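PDB 3LPZ: uncharacterized protein from Chaetomium thermophilum, which is the fungal Get4 protein, an alpha-solenoid that probably binds Get5 and helps deliver tail-anchored proteins to the endoplasmic reticulum membrane. Local coordinates for residues A[140-143]-A[144-148]; A[173-176]-A[177-181]; A[237-240]-A[241-244]; A[281-284]-A[285-289]. One frame throughout, in Å; residues are numbered along the deposited sequence.

All four contacts are local ones, each made within a helix or at a turn, and they follow one another along the alpha-solenoid of Get4. Contact 1 lies nearest the middle of the chain, its centre about 9 Å from that of the whole molecule. Contact 2 is on the helix after next, about 16 Å away between centres, and the two touch where Val147 CG2 packs 3.8 Å from Met173 CG. Contacts 3 and 4 belong to the C-terminal part, their centres about 21 Å apart, and meet through Leu244 CD1 and Trp281 CH2 at 4.1 Å. Contacts 2 and 3 come within about 6 Å at their nearest atoms without touching.

Contact 1: A[140-143]-A[144-148]; sequences HVVG and TLYVE
His140 and Thr144 meet one turn apart on helix 136-148 of the alpha-solenoid, where the threonine methyl lies over a face of the imidazole. CG2 of Thr144 sits 3.7 Å from the centroid of the His140 ring, a CH-pi contact displaced toward the rim and closest to NE2. The histidine reaches it because its CG is anti to the backbone N (chi1 177°), which carries the ring forward along the helix. The threonine hydroxyl turns the other way: OG1 stands between its own backbone N and carbonyl carbon and donates to Val141 O at 2.9 Å. That carbonyl also accepts the helical bond from Leu145 N, so two donors grip one oxygen, and a hydroxyl inside a helix is satisfied without leaving it. A valine in place of Thr144 lacks the hydroxyl and would probably leave Val141 O without its second donor.

A second CH-pi pair, Val142 and Tyr146, is also one turn apart. The slim, branched valine suits a spot beside a broad ring: its CG1 lies over one ring face, 3.9 Å from the centroid.

Farther out, Val142 and Tyr146 pack against helices 112-128 and 152-159, while Val141 and Leu145 both touch Leu104 and Arg105. Ser166 OG hydrogen-bonds ND1 of His140 and thereby helps set the turn of the imidazole under the methyl. Beyond that pair, Val147 CG2 rests 3.4 Å from Gly143 O, the carbonyl its own backbone N bonds.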
loop_
_atom_site.group_PDB
_atom_site.type_symbol
_atom_site.label_atom_id
_atom_site.label_comp_id
_atom_site.label_asym_id
_atom_site.label_seq_id
_atom_site.Cartn_x
_atom_site.Cartn_y
_atom_site.Cartn_z
ATOM N N HIS A 140 2.305 -0.685 -6.418
ATOM C CA HIS A 140 1.938 0.600 -6.977
ATOM C C HIS A 140 0.709 0.534 -7.921
ATOM O O HIS A 140 -0.252 1.282 -7.768
ATOM C CB HIS A 140 3.097 1.252 -7.718
ATOM C CG HIS A 140 2.701 2.549 -8.368
ATOM N ND1 HIS A 140 2.521 3.709 -7.643
ATOM C CD2 HIS A 140 2.407 2.854 -9.656
ATOM C CE1 HIS A 140 2.139 4.679 -8.465
ATOM N NE2 HIS A 140 2.073 4.191 -9.693
ATOM N N VAL A 141 0.793 -0.321 -8.928
ATOM C CA VAL A 141 -0.294 -0.464 -9.880
ATOM C C VAL A 141 -1.622 -0.928 -9.234
ATOM O O VAL A 141 -2.658 -0.346 -9.510
ATOM C CB VAL A 141 0.116 -1.333 -11.085
ATOM C CG1 VAL A 141 -1.092 -1.484 -12.051
ATOM C CG2 VAL A 141 1.339 -0.667 -11.803
ATOM N N VAL A 142 -1.582 -1.932 -8.363
ATOM C CA VAL A 142 -2.786 -2.390 -7.674
ATOM C C VAL A 142 -3.340 -1.216 -6.852
ATOM O O VAL A 142 -4.541 -0.942 -6.847
ATOM C CB VAL A 142 -2.474 -3.606 -6.744
ATOM C CG1 VAL A 142 -3.647 -3.910 -5.788
ATOM C CG2 VAL A 142 -2.112 -4.841 -7.597
ATOM N N GLY A 143 -2.433 -0.509 -6.177
ATOM C CA GLY A 143 -2.822 0.636 -5.372
ATOM C C GLY A 143 -3.498 1.713 -6.204
ATOM O O GLY A 143 -4.537 2.254 -5.786
ATOM N N THR A 144 -2.948 2.007 -7.387
ATOM C CA THR A 144 -3.574 3.027 -8.256
ATOM C C THR A 144 -4.945 2.585 -8.804
ATOM O O THR A 144 -5.867 3.404 -8.929
ATOM C CB THR A 144 -2.698 3.493 -9.423
ATOM O OG1 THR A 144 -2.572 2.419 -10.383
ATOM C CG2 THR A 144 -1.319 3.898 -8.901
ATOM N N LEU A 145 -5.075 1.307 -9.106
ATOM C CA LEU A 145 -6.355 0.760 -9.514
ATOM C C LEU A 145 -7.398 0.918 -8.409
ATOM O O LEU A 145 -8.525 1.345 -8.678
ATOM C CB LEU A 145 -6.203 -0.717 -9.932
ATOM C CG LEU A 145 -6.155 -1.128 -11.411
ATOM C CD1 LEU A 145 -5.714 -0.041 -12.419
ATOM C CD2 LEU A 145 -5.338 -2.412 -11.577
ATOM N N TYR A 146 -7.037 0.565 -7.180
ATOM C CA TYR A 146 -7.947 0.754 -6.038
ATOM C C TYR A 146 -8.368 2.220 -5.841
ATOM O O TYR A 146 -9.557 2.494 -5.609
ATOM C CB TYR A 146 -7.404 0.158 -4.728
ATOM C CG TYR A 146 -7.323 -1.361 -4.687
ATOM C CD1 TYR A 146 -8.044 -2.163 -5.580
ATOM C CD2 TYR A 146 -6.534 -2.003 -3.726
ATOM C CE1 TYR A 146 -7.957 -3.584 -5.525
ATOM C CE2 TYR A 146 -6.448 -3.409 -3.673
ATOM C CZ TYR A 146 -7.159 -4.179 -4.565
ATOM O OH TYR A 146 -7.051 -5.555 -4.490
ATOM N N VAL A 147 -7.412 3.151 -5.940
ATOM C CA VAL A 147 -7.747 4.582 -5.987
ATOM C C VAL A 147 -8.792 4.949 -7.062
ATOM O O VAL A 147 -9.788 5.602 -6.735
ATOM C CB VAL A 147 -6.502 5.487 -6.147
ATOM C CG1 VAL A 147 -6.927 6.999 -6.368
ATOM C CG2 VAL A 147 -5.575 5.328 -4.943
ATOM N N GLU A 148 -8.570 4.543 -8.316
ATOM C CA GLU A 148 -9.532 4.804 -9.417
ATOM C C GLU A 148 -10.938 4.287 -9.126
ATOM O O GLU A 148 -11.929 4.882 -9.540
ATOM C CB GLU A 148 -9.066 4.168 -10.734
ATOM C CG GLU A 148 -7.807 4.768 -11.307
ATOM C CD GLU A 148 -7.238 3.955 -12.465
ATOM O OE1 GLU A 148 -7.873 2.944 -12.890
ATOM O OE2 GLU A 148 -6.151 4.343 -12.948
#

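Contact 2: A[173-176]-A[177-181]; sequences MEYE and WYKQD
Tyr175 and Tyr178 meet near the C-terminal end of helix 166-179 in the solenoid, Tyr178 bringing CD2 over one face of the neighbouring ring, 3.6 Å from Tyr175 CE1, the ring planes inclined at 55°. Lys179 lays its aliphatic chain obliquely against the same ring, CD 3.5 Å from CE2 of Tyr175, a use of lysine that buries methylenes while the ammonium stays at the surface.

Trp177 draws on the preceding turn. Glu174, bent at chi2 (-62°), lies alongside the indole and places OE1 at its edge, 3.4 Å from Trp177 CE3, where the ring hydrogens are slightly positive. Its OE2 lies close to Glu156 OE2, which may raise the pKa of one of them, though Arg192 touches Glu174. Met173 CE adds an apolar contact to the same indole carbon, and Phe152 meets the indole edge-to-face.

Trp177 N and Tyr178 N make regular helical bonds. Lys179 N divides between Tyr175 O at 3.1 Å and a weak bond to Glu176 O. Beyond the two segments, Tyr175 OH bonds Asp220 OD2 and Tyr178 OH bonds Ser183 O.

Glu176 OE2 and Lys179 NZ, 4.3 Å apart, fall short of a salt bridge, so ring packing and backbone bonds probably contribute more.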
loop_
_atom_site.group_PDB
_atom_site.type_symbol
_atom_site.label_atom_id
_atom_site.label_comp_id
_atom_site.label_asym_id
_atom_site.label_seq_id
_atom_site.Cartn_x
_atom_site.Cartn_y
_atom_site.Cartn_z
ATOM N N MET A 173 -4.820 10.906 -3.094
ATOM C CA MET A 173 -5.977 10.118 -2.656
ATOM C C MET A 173 -6.450 10.577 -1.266
ATOM O O MET A 173 -7.639 10.789 -1.054
ATOM C CB MET A 173 -5.661 8.618 -2.661
ATOM C CG MET A 173 -6.860 7.711 -2.279
ATOM S SD MET A 173 -6.359 6.250 -1.328
ATOM C CE MET A 173 -6.201 7.056 0.267
ATOM N N GLU A 174 -5.525 10.725 -0.329
ATOM C CA GLU A 174 -5.881 11.247 0.992
ATOM C C GLU A 174 -6.484 12.646 0.892
ATOM O O GLU A 174 -7.406 12.965 1.635
ATOM C CB GLU A 174 -4.709 11.245 1.992
ATOM C CG GLU A 174 -4.041 9.866 2.328
ATOM C CD GLU A 174 -4.941 8.843 2.989
ATOM O OE1 GLU A 174 -6.055 9.178 3.456
ATOM O OE2 GLU A 174 -4.527 7.668 3.036
ATOM N N TYR A 175 -5.956 13.487 0.006
ATOM C CA TYR A 175 -6.544 14.805 -0.187
ATOM C C TYR A 175 -7.986 14.703 -0.740
ATOM O O TYR A 175 -8.871 15.427 -0.278
ATOM C CB TYR A 175 -5.700 15.721 -1.108
ATOM C CG TYR A 175 -6.178 17.137 -0.967
ATOM C CD1 TYR A 175 -5.815 17.881 0.149
ATOM C CD2 TYR A 175 -7.041 17.713 -1.893
ATOM C CE1 TYR A 175 -6.257 19.160 0.344
ATOM C CE2 TYR A 175 -7.508 19.042 -1.704
ATOM C CZ TYR A 175 -7.109 19.738 -0.562
ATOM O OH TYR A 175 -7.525 21.027 -0.318
ATOM N N GLU A 176 -8.219 13.831 -1.724
ATOM C CA GLU A 176 -9.597 13.613 -2.245
ATOM C C GLU A 176 -10.537 13.135 -1.146
ATOM O O GLU A 176 -11.708 13.560 -1.056
ATOM C CB GLU A 176 -9.629 12.619 -3.420
ATOM C CG GLU A 176 -9.029 13.165 -4.714
ATOM C CD GLU A 176 -9.713 14.457 -5.205
ATOM O OE1 GLU A 176 -10.965 14.497 -5.298
ATOM O OE2 GLU A 176 -8.995 15.439 -5.487
ATOM N N TRP A 177 -10.031 12.252 -0.300
ATOM C CA TRP A 177 -10.823 11.754 0.810
ATOM C C TRP A 177 -11.138 12.871 1.811
ATOM O O TRP A 177 -12.271 13.005 2.268
ATOM C CB TRP A 177 -10.086 10.628 1.514
ATOM C CG TRP A 177 -10.937 9.575 2.134
ATOM C CD1 TRP A 177 -12.312 9.541 2.219
ATOM C CD2 TRP A 177 -10.464 8.377 2.753
ATOM N NE1 TRP A 177 -12.718 8.385 2.869
ATOM C CE2 TRP A 177 -11.603 7.648 3.193
ATOM C CE3 TRP A 177 -9.180 7.853 2.994
ATOM C CZ2 TRP A 177 -11.496 6.411 3.859
ATOM C CZ3 TRP A 177 -9.072 6.619 3.634
ATOM C CH2 TRP A 177 -10.228 5.908 4.063
ATOM N N TYR A 178 -10.135 13.683 2.135
ATOM C CA TYR A 178 -10.317 14.849 3.011
ATOM C C TYR A 178 -11.405 15.819 2.524
ATOM O O TYR A 178 -12.149 16.398 3.329
ATOM C CB TYR A 178 -8.987 15.596 3.129
ATOM C CG TYR A 178 -9.124 17.059 3.521
ATOM C CD1 TYR A 178 -9.563 17.427 4.801
ATOM C CD2 TYR A 178 -8.799 18.074 2.621
ATOM C CE1 TYR A 178 -9.664 18.751 5.175
ATOM C CE2 TYR A 178 -8.901 19.431 2.991
ATOM C CZ TYR A 178 -9.329 19.751 4.271
ATOM O OH TYR A 178 -9.440 21.088 4.655
ATOM N N LYS A 179 -11.491 16.005 1.213
ATOM C CA LYS A 179 -12.476 16.952 0.652
ATOM C C LYS A 179 -13.928 16.497 0.875
ATOM O O LYS A 179 -14.853 17.296 0.767
ATOM C CB LYS A 179 -12.225 17.145 -0.832
ATOM C CG LYS A 179 -10.987 17.952 -1.110
ATOM C CD LYS A 179 -10.700 17.926 -2.597
ATOM C CE LYS A 179 -11.360 19.099 -3.279
ATOM N NZ LYS A 179 -11.621 18.782 -4.713
ATOM N N GLN A 180 -14.107 15.220 1.190
ATOM C CA GLN A 180 -15.417 14.690 1.536
ATOM C C GLN A 180 -15.704 14.867 3.028
ATOM O O GLN A 180 -16.777 14.505 3.496
ATOM C CB GLN A 180 -15.528 13.208 1.144
ATOM C CG GLN A 180 -15.317 12.949 -0.358
ATOM C CD GLN A 180 -15.292 11.476 -0.723
ATOM O OE1 GLN A 180 -14.932 11.112 -1.848
ATOM N NE2 GLN A 180 -15.641 10.624 0.217
ATOM N N ASP A 181 -14.764 15.432 3.773
ATOM C CA ASP A 181 -14.900 15.540 5.232
ATOM C C ASP A 181 -14.865 17.021 5.583
ATOM O O ASP A 181 -14.765 17.861 4.690
ATOM C CB ASP A 181 -13.737 14.767 5.912
ATOM C CG ASP A 181 -14.083 14.255 7.308
ATOM O OD1 ASP A 181 -14.920 14.888 7.991
ATOM O OD2 ASP A 181 -13.496 13.223 7.737
#

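Contact 3: A[237-240]-A[241-244]; sequences RIFP and SLPL
Phe239 and Leu242 close a type I beta turn in which Leu242 N donates to Phe239 O at 2.9 Å. The N-H points well at the oxygen (164°), but the donor stands above the carbonyl plane, 50° out of it, consistent with the tight reversal of the chain. Pro240 and Ser241 fill the two corners. Proline suits the first: its ring holds phi at -55°, near the value a type I turn needs there, and the missing N-H costs nothing since that position donates no bond within the turn. Ser241, small and polar, occupies the exposed second corner. The turn carries the chain from strand 237-238 to helix 243-256, with Leu242 as N-cap residue and Pro243 in the first turn of the helix, where a residue lacking an amide hydrogen is readily tolerated.

The side chains touch at their roots. CB of Phe239 lies 3.9 Å from CB of Leu242, the two methylenes meeting across the mouth of the turn. With CG of Phe239 anti to its own carbonyl carbon, the ring leads away from the other segment beyond this shared CB contact, and Leu242 CD1 approaches it only obliquely. Pro243 CD lies 4.2 Å from Pro240 O, a looser contact.

Phe239 and Leu242 both pack on Leu217 of helix 203-220, and Asn246 OD1 of the following helix accepts from Phe239 N. Strand 237-238 pairs antiparallel with 227-228, while Pro243 and Leu244 reach helix 271-275.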
loop_
_atom_site.group_PDB
_atom_site.type_symbol
_atom_site.label_atom_id
_atom_site.label_comp_id
_atom_site.label_asym_id
_atom_site.label_seq_id
_atom_site.Cartn_x
_atom_site.Cartn_y
_atom_site.Cartn_z
ATOM N N ARG A 237 5.819 23.646 5.514
ATOM C CA ARG A 237 4.714 24.587 5.656
ATOM C C ARG A 237 4.113 24.578 7.057
ATOM O O ARG A 237 3.875 23.510 7.661
ATOM C CB ARG A 237 3.636 24.370 4.579
ATOM C CG ARG A 237 4.187 24.423 3.151
ATOM C CD ARG A 237 3.116 24.130 2.139
ATOM N NE ARG A 237 3.596 24.372 0.782
ATOM C CZ ARG A 237 4.016 23.420 -0.044
ATOM N NH1 ARG A 237 4.000 22.132 0.319
ATOM N NH2 ARG A 237 4.457 23.764 -1.241
ATOM N N ILE A 238 3.885 25.783 7.566
ATOM C CA ILE A 238 3.216 25.998 8.831
ATOM C C ILE A 238 1.851 26.634 8.560
ATOM O O ILE A 238 1.744 27.628 7.830
ATOM C CB ILE A 238 4.083 26.916 9.752
ATOM C CG1 ILE A 238 5.405 26.204 10.068
ATOM C CG2 ILE A 238 3.298 27.377 11.023
ATOM C CD1 ILE A 238 5.254 24.848 10.939
ATOM N N PHE A 239 0.818 26.044 9.156
ATOM C CA PHE A 239 -0.556 26.543 9.051
ATOM C C PHE A 239 -1.048 26.932 10.431
ATOM O O PHE A 239 -1.427 26.057 11.209
ATOM C CB PHE A 239 -1.472 25.437 8.500
ATOM C CG PHE A 239 -1.097 24.983 7.130
ATOM C CD1 PHE A 239 -1.589 25.654 6.000
ATOM C CD2 PHE A 239 -0.243 23.900 6.951
ATOM C CE1 PHE A 239 -1.229 25.255 4.723
ATOM C CE2 PHE A 239 0.137 23.489 5.643
ATOM C CZ PHE A 239 -0.366 24.153 4.543
ATOM N N PRO A 240 -1.100 28.238 10.730
ATOM C CA PRO A 240 -1.514 28.665 12.076
ATOM C C PRO A 240 -2.855 28.111 12.509
ATOM O O PRO A 240 -3.038 27.856 13.701
ATOM C CB PRO A 240 -1.562 30.190 11.963
ATOM C CG PRO A 240 -0.506 30.488 10.916
ATOM C CD PRO A 240 -0.735 29.389 9.882
ATOM N N SER A 241 -3.782 27.884 11.579
ATOM C CA SER A 241 -5.109 27.395 11.977
ATOM C C SER A 241 -5.185 25.880 12.098
ATOM O O SER A 241 -6.244 25.351 12.425
ATOM C CB SER A 241 -6.170 27.851 10.982
ATOM O OG SER A 241 -5.901 27.255 9.726
ATOM N N LEU A 242 -4.090 25.173 11.809
ATOM C CA LEU A 242 -4.118 23.703 11.806
ATOM C C LEU A 242 -2.942 23.162 12.643
ATOM O O LEU A 242 -1.963 22.646 12.097
ATOM C CB LEU A 242 -4.105 23.169 10.371
ATOM C CG LEU A 242 -5.308 23.524 9.467
ATOM C CD1 LEU A 242 -5.017 23.204 7.998
ATOM C CD2 LEU A 242 -6.601 22.824 9.923
ATOM N N PRO A 243 -3.028 23.306 13.979
ATOM C CA PRO A 243 -1.906 22.900 14.859
ATOM C C PRO A 243 -1.362 21.463 14.652
ATOM O O PRO A 243 -0.158 21.244 14.785
ATOM C CB PRO A 243 -2.482 23.035 16.277
ATOM C CG PRO A 243 -3.905 23.468 16.147
ATOM C CD PRO A 243 -4.131 23.936 14.729
ATOM N N LEU A 244 -2.224 20.484 14.390
ATOM C CA LEU A 244 -1.739 19.109 14.241
ATOM C C LEU A 244 -0.992 18.899 12.936
ATOM O O LEU A 244 -0.192 17.972 12.798
ATOM C CB LEU A 244 -2.885 18.096 14.312
ATOM C CG LEU A 244 -3.373 17.740 15.721
ATOM C CD1 LEU A 244 -4.463 16.657 15.598
ATOM C CD2 LEU A 244 -2.223 17.316 16.636
#

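Contact 4: A[281-284]-A[285-289]; sequences WDTA and LELIA
Leu285 N bonds Trp281 O at 2.8 Å, the shortest of four helical hydrogen bonds that open helix 282-293. The donor lies close to the direction of the carbonyl bond, the C=O...N angle being 164°. Glu286 N to Asp282 O and Leu287 N to Thr283 O follow at 3.0 Å, and Ile288 N to Ala284 O completes the set, so every carbonyl of 281-284 is engaged one turn ahead.

The side chains of the second segment lean back over these carbonyls. Leu285 CG comes to 3.3 Å from Trp281 O, and Ile288 CG1 lies 3.2 Å from Ala284 O; in both residues the first torsion sets the branch beside the backbone N (chi1 -73° and -74°). Leu285 CD1 then meets CB of Trp281 at 3.9 Å, near the plane of the indole and at its edge, and the leucine also touches Phe247 of helix 243-256. An alanine replacing Leu285 would remove this branch and is likely to open a gap beside Trp281 and Phe247.

Outward from here, the Trp281 side chain packs on Phe247 and Ile248, and Ile288 reaches Leu195 and Leu199 of helix 186-199. Large apolar residues suit these inward positions, whereas Asp282 is exposed and Glu286 reaches the loop at Arg297 and Pro298. The helix is thus divided between a polar and an apolar side, and burial of the latter probably adds much to the cohesion that the backbone bonds begin.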
loop_
_atom_site.group_PDB
_atom_site.type_symbol
_atom_site.label_atom_id
_atom_site.label_comp_id
_atom_site.label_asym_id
_atom_site.label_seq_id
_atom_site.Cartn_x
_atom_site.Cartn_y
_atom_site.Cartn_z
ATOM N N TRP A 281 -3.601 7.940 16.858
ATOM C CA TRP A 281 -2.175 7.986 16.456
ATOM C C TRP A 281 -1.223 7.322 17.454
ATOM O O TRP A 281 -0.008 7.352 17.242
ATOM C CB TRP A 281 -1.669 9.415 16.224
ATOM C CG TRP A 281 -2.313 10.184 15.101
ATOM C CD1 TRP A 281 -3.271 9.741 14.218
ATOM C CD2 TRP A 281 -2.034 11.545 14.738
ATOM N NE1 TRP A 281 -3.612 10.753 13.335
ATOM C CE2 TRP A 281 -2.867 11.868 13.632
ATOM C CE3 TRP A 281 -1.173 12.527 15.248
ATOM C CZ2 TRP A 281 -2.855 13.129 13.033
ATOM C CZ3 TRP A 281 -1.158 13.787 14.638
ATOM C CH2 TRP A 281 -1.990 14.076 13.551
ATOM N N ASP A 282 -1.754 6.756 18.543
ATOM C CA ASP A 282 -0.936 6.363 19.701
ATOM C C ASP A 282 0.082 5.284 19.346
ATOM O O ASP A 282 1.264 5.414 19.655
ATOM C CB ASP A 282 -1.807 5.835 20.846
ATOM C CG ASP A 282 -2.489 6.927 21.640
ATOM O OD1 ASP A 282 -2.141 8.125 21.497
ATOM O OD2 ASP A 282 -3.389 6.556 22.435
ATOM N N THR A 283 -0.375 4.214 18.699
ATOM C CA THR A 283 0.530 3.117 18.343
ATOM C C THR A 283 1.570 3.553 17.303
ATOM O O THR A 283 2.762 3.193 17.407
ATOM C CB THR A 283 -0.256 1.889 17.855
ATOM O OG1 THR A 283 -1.106 1.451 18.915
ATOM C CG2 THR A 283 0.682 0.740 17.486
ATOM N N ALA A 284 1.119 4.328 16.313
ATOM C CA ALA A 284 2.015 4.911 15.313
ATOM C C ALA A 284 3.100 5.774 15.961
ATOM O O ALA A 284 4.269 5.680 15.592
ATOM C CB ALA A 284 1.239 5.736 14.283
ATOM N N LEU A 285 2.710 6.637 16.901
ATOM C CA LEU A 285 3.674 7.555 17.514
ATOM C C LEU A 285 4.667 6.811 18.397
ATOM O O LEU A 285 5.837 7.156 18.435
ATOM C CB LEU A 285 2.969 8.656 18.305
ATOM C CG LEU A 285 2.295 9.704 17.422
ATOM C CD1 LEU A 285 1.469 10.642 18.258
ATOM C CD2 LEU A 285 3.337 10.477 16.558
ATOM N N GLU A 286 4.184 5.795 19.097
ATOM C CA GLU A 286 5.058 4.916 19.903
ATOM C C GLU A 286 6.109 4.228 19.050
ATOM O O GLU A 286 7.281 4.185 19.415
ATOM C CB GLU A 286 4.233 3.842 20.585
ATOM C CG GLU A 286 3.579 4.306 21.856
ATOM C CD GLU A 286 2.754 3.214 22.486
ATOM O OE1 GLU A 286 3.177 2.030 22.451
ATOM O OE2 GLU A 286 1.675 3.543 23.001
ATOM N N LEU A 287 5.682 3.684 17.916
ATOM C CA LEU A 287 6.616 2.998 17.007
ATOM C C LEU A 287 7.619 3.971 16.396
ATOM O O LEU A 287 8.809 3.658 16.286
ATOM C CB LEU A 287 5.878 2.216 15.915
ATOM C CG LEU A 287 5.411 0.823 16.332
ATOM C CD1 LEU A 287 4.519 0.230 15.266
ATOM C CD2 LEU A 287 6.590 -0.126 16.604
ATOM N N ILE A 288 7.132 5.153 16.030
ATOM C CA ILE A 288 7.984 6.224 15.529
ATOM C C ILE A 288 9.012 6.709 16.571
ATOM O O ILE A 288 10.179 6.876 16.242
ATOM C CB ILE A 288 7.107 7.401 14.981
ATOM C CG1 ILE A 288 6.472 6.988 13.631
ATOM C CG2 ILE A 288 7.934 8.715 14.858
ATOM C CD1 ILE A 288 5.346 7.899 13.148
ATOM N N ALA A 289 8.575 6.936 17.816
ATOM C CA ALA A 289 9.500 7.268 18.920
ATOM C C ALA A 289 10.584 6.202 19.124
ATOM O O ALA A 289 11.743 6.534 19.394
ATOM C CB ALA A 289 8.743 7.493 20.262
#